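Local structure of aspartate--tRNA(Asp/Asn) ligase (Thermus thermophilus, 1N9W) at residues R136-R141 against E234-A239. The protein attaches L-aspartate, activated by ATP, to both tRNA(Asp) and tRNA(Asn), working as a homodimeric class II aminoacyl-tRNA synthetase. Residues are numbered along the deposited sequence; the frame is centred on the assembly and turned at random.
Sequences RRYLDR and EEALLA
Tyr138 lays one face of its ring over the backbone of helix 234-239 at Ala236 and Leu237. The CA of Leu237 sits 4.1 Å from the centroid of the Tyr138 ring, 26° off the ring normal, a CH-pi contact. With CG anti to the backbone N (chi1 176°), the ring lies flat alongside the neighbouring helix, and its far end passes the methyl of Ala236, whose CB lies 3.4 Å from Tyr138 OH. The short Ala236 side chain makes the shallow hollow that takes the hydroxyl end. In return, Leu237 sends its CD1 branch into the notch between Tyr138 and Leu139, 3.7 Å from Tyr138 CD2 and 3.9 Å from Leu139 CG. Replacing the tyrosine by an alanine would remove the ring over the Ala236-Leu237 backbone and is likely to open a gap beside Leu237 CD1. The segment axes approach to 9.3 Å at 131°, a spacing bridged by these apolar groups. Leu233 and Glu240 also touch the tyrosine, while an Arg141-Glu240 salt bridge ties the same helices together. On helix 119-141, Arg136 and Asp140 form salt bridges to Glu146 and Arg133 of the second subunit. On the sheet side, Leu237 touches Phe390 and Ile392 of strand 387-393 and Leu139 touches Tyr194 of strand 192-198, so both helices pack against the central sheet of the class II catalytic domain.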
loop_
_atom_site.group_PDB
_atom_site.type_symbol
_atom_site.label_atom_id
_atom_site.label_comp_id
_atom_site.label_asym_id
_atom_site.label_seq_id
_atom_site.Cartn_x
_atom_site.Cartn_y
_atom_site.Cartn_z
ATOM N N ARG B 136 -0.138 -5.280 -6.157
ATOM C CA ARG B 136 1.256 -5.141 -5.746
ATOM C C ARG B 136 2.101 -6.405 -5.965
ATOM O O ARG B 136 3.283 -6.311 -6.303
ATOM C CB ARG B 136 1.340 -4.728 -4.269
ATOM C CG ARG B 136 0.631 -3.423 -3.917
ATOM C CD ARG B 136 1.305 -2.758 -2.706
ATOM N NE ARG B 136 0.538 -1.649 -2.125
ATOM C CZ ARG B 136 -0.483 -1.797 -1.287
ATOM N NH1 ARG B 136 -0.868 -3.015 -0.917
ATOM N NH2 ARG B 136 -1.122 -0.727 -0.818
ATOM N N ARG B 137 1.501 -7.575 -5.762
ATOM C CA ARG B 137 2.213 -8.836 -5.935
ATOM C C ARG B 137 2.621 -9.018 -7.395
ATOM O O ARG B 137 3.797 -9.223 -7.688
ATOM C CB ARG B 137 1.336 -10.023 -5.505
ATOM C CG ARG B 137 2.113 -11.317 -5.223
ATOM C CD ARG B 137 1.245 -12.583 -5.271
ATOM N NE ARG B 137 0.207 -12.685 -4.238
ATOM C CZ ARG B 137 0.428 -12.721 -2.923
ATOM N NH1 ARG B 137 1.664 -12.654 -2.452
ATOM N NH2 ARG B 137 -0.586 -12.854 -2.077
ATOM N N TYR B 138 1.657 -8.936 -8.306
ATOM C CA TYR B 138 1.963 -9.118 -9.721
ATOM C C TYR B 138 3.072 -8.184 -10.179
ATOM O O TYR B 138 4.030 -8.621 -10.802
ATOM C CB TYR B 138 0.724 -8.886 -10.598
ATOM C CG TYR B 138 1.053 -8.966 -12.076
ATOM C CD1 TYR B 138 1.256 -10.199 -12.705
ATOM C CD2 TYR B 138 1.267 -7.803 -12.822
ATOM C CE1 TYR B 138 1.681 -10.270 -14.036
ATOM C CE2 TYR B 138 1.692 -7.861 -14.149
ATOM C CZ TYR B 138 1.896 -9.102 -14.746
ATOM O OH TYR B 138 2.342 -9.168 -16.041
ATOM N N LEU B 139 2.942 -6.900 -9.863
ATOM C CA LEU B 139 3.951 -5.929 -10.266
ATOM C C LEU B 139 5.301 -6.158 -9.574
ATOM O O LEU B 139 6.351 -6.029 -10.213
ATOM C CB LEU B 139 3.437 -4.504 -10.020
ATOM C CG LEU B 139 2.215 -4.111 -10.884
ATOM C CD1 LEU B 139 1.612 -2.805 -10.374
ATOM C CD2 LEU B 139 2.627 -3.984 -12.367
ATOM N N ASP B 140 5.293 -6.492 -8.282
ATOM C CA ASP B 140 6.553 -6.762 -7.569
ATOM C C ASP B 140 7.291 -7.920 -8.250
ATOM O O ASP B 140 8.508 -7.884 -8.384
ATOM C CB ASP B 140 6.311 -7.148 -6.096
ATOM C CG ASP B 140 6.019 -5.945 -5.193
ATOM O OD1 ASP B 140 6.312 -4.789 -5.590
ATOM O OD2 ASP B 140 5.509 -6.170 -4.066
ATOM N N ARG B 141 6.553 -8.952 -8.658
ATOM C CA ARG B 141 7.171 -10.096 -9.317
ATOM C C ARG B 141 7.753 -9.737 -10.692
ATOM O O ARG B 141 8.608 -10.458 -11.207
ATOM C CB ARG B 141 6.171 -11.245 -9.447
ATOM C CG ARG B 141 6.781 -12.554 -9.942
ATOM C CD ARG B 141 5.895 -13.732 -9.572
ATOM N NE ARG B 141 4.515 -13.443 -9.937
ATOM C CZ ARG B 141 3.476 -13.535 -9.112
ATOM N NH1 ARG B 141 3.641 -13.921 -7.851
ATOM N NH2 ARG B 141 2.267 -13.216 -9.550
ATOM N N GLU B 234 -1.697 -4.607 -18.208
ATOM C CA GLU B 234 -2.901 -4.443 -17.413
ATOM C C GLU B 234 -3.784 -5.684 -17.396
ATOM O O GLU B 234 -4.421 -5.989 -16.379
ATOM C CB GLU B 234 -3.702 -3.236 -17.889
ATOM C CG GLU B 234 -5.068 -3.165 -17.255
ATOM C CD GLU B 234 -5.688 -1.779 -17.312
ATOM O OE1 GLU B 234 -5.438 -1.046 -18.294
ATOM O OE2 GLU B 234 -6.437 -1.444 -16.372
ATOM N N GLU B 235 -3.825 -6.400 -18.513
ATOM C CA GLU B 235 -4.628 -7.621 -18.623
ATOM C C GLU B 235 -4.128 -8.675 -17.655
ATOM O O GLU B 235 -4.911 -9.298 -16.938
ATOM C CB GLU B 235 -4.564 -8.183 -20.052
ATOM C CG GLU B 235 -5.606 -7.599 -21.001
ATOM C CD GLU B 235 -5.503 -8.176 -22.423
ATOM O OE1 GLU B 235 -5.376 -9.412 -22.571
ATOM O OE2 GLU B 235 -5.568 -7.391 -23.382
ATOM N N ALA B 236 -2.817 -8.876 -17.647
ATOM C CA ALA B 236 -2.205 -9.864 -16.767
ATOM C C ALA B 236 -2.357 -9.398 -15.317
ATOM O O ALA B 236 -2.632 -10.203 -14.429
ATOM C CB ALA B 236 -0.727 -10.038 -17.128
ATOM N N LEU B 237 -2.184 -8.094 -15.100
ATOM C CA LEU B 237 -2.316 -7.488 -13.782
ATOM C C LEU B 237 -3.713 -7.766 -13.224
ATOM O O LEU B 237 -3.858 -8.243 -12.101
ATOM C CB LEU B 237 -2.089 -5.975 -13.875
ATOM C CG LEU B 237 -2.341 -5.109 -12.633
ATOM C CD1 LEU B 237 -1.345 -5.461 -11.544
ATOM C CD2 LEU B 237 -2.221 -3.634 -13.014
ATOM N N LEU B 238 -4.736 -7.474 -14.025
ATOM C CA LEU B 238 -6.123 -7.689 -13.625
ATOM C C LEU B 238 -6.425 -9.139 -13.306
ATOM O O LEU B 238 -7.131 -9.435 -12.337
ATOM C CB LEU B 238 -7.074 -7.218 -14.721
ATOM C CG LEU B 238 -7.264 -5.706 -14.813
ATOM C CD1 LEU B 238 -7.796 -5.342 -16.182
ATOM C CD2 LEU B 238 -8.197 -5.249 -13.706
ATOM N N ALA B 239 -5.902 -10.047 -14.124
ATOM C CA ALA B 239 -6.132 -11.475 -13.914
ATOM C C ALA B 239 -5.624 -11.869 -12.538
ATOM O O ALA B 239 -6.270 -12.629 -11.817
ATOM C CB ALA B 239 -5.408 -12.290 -15.001
#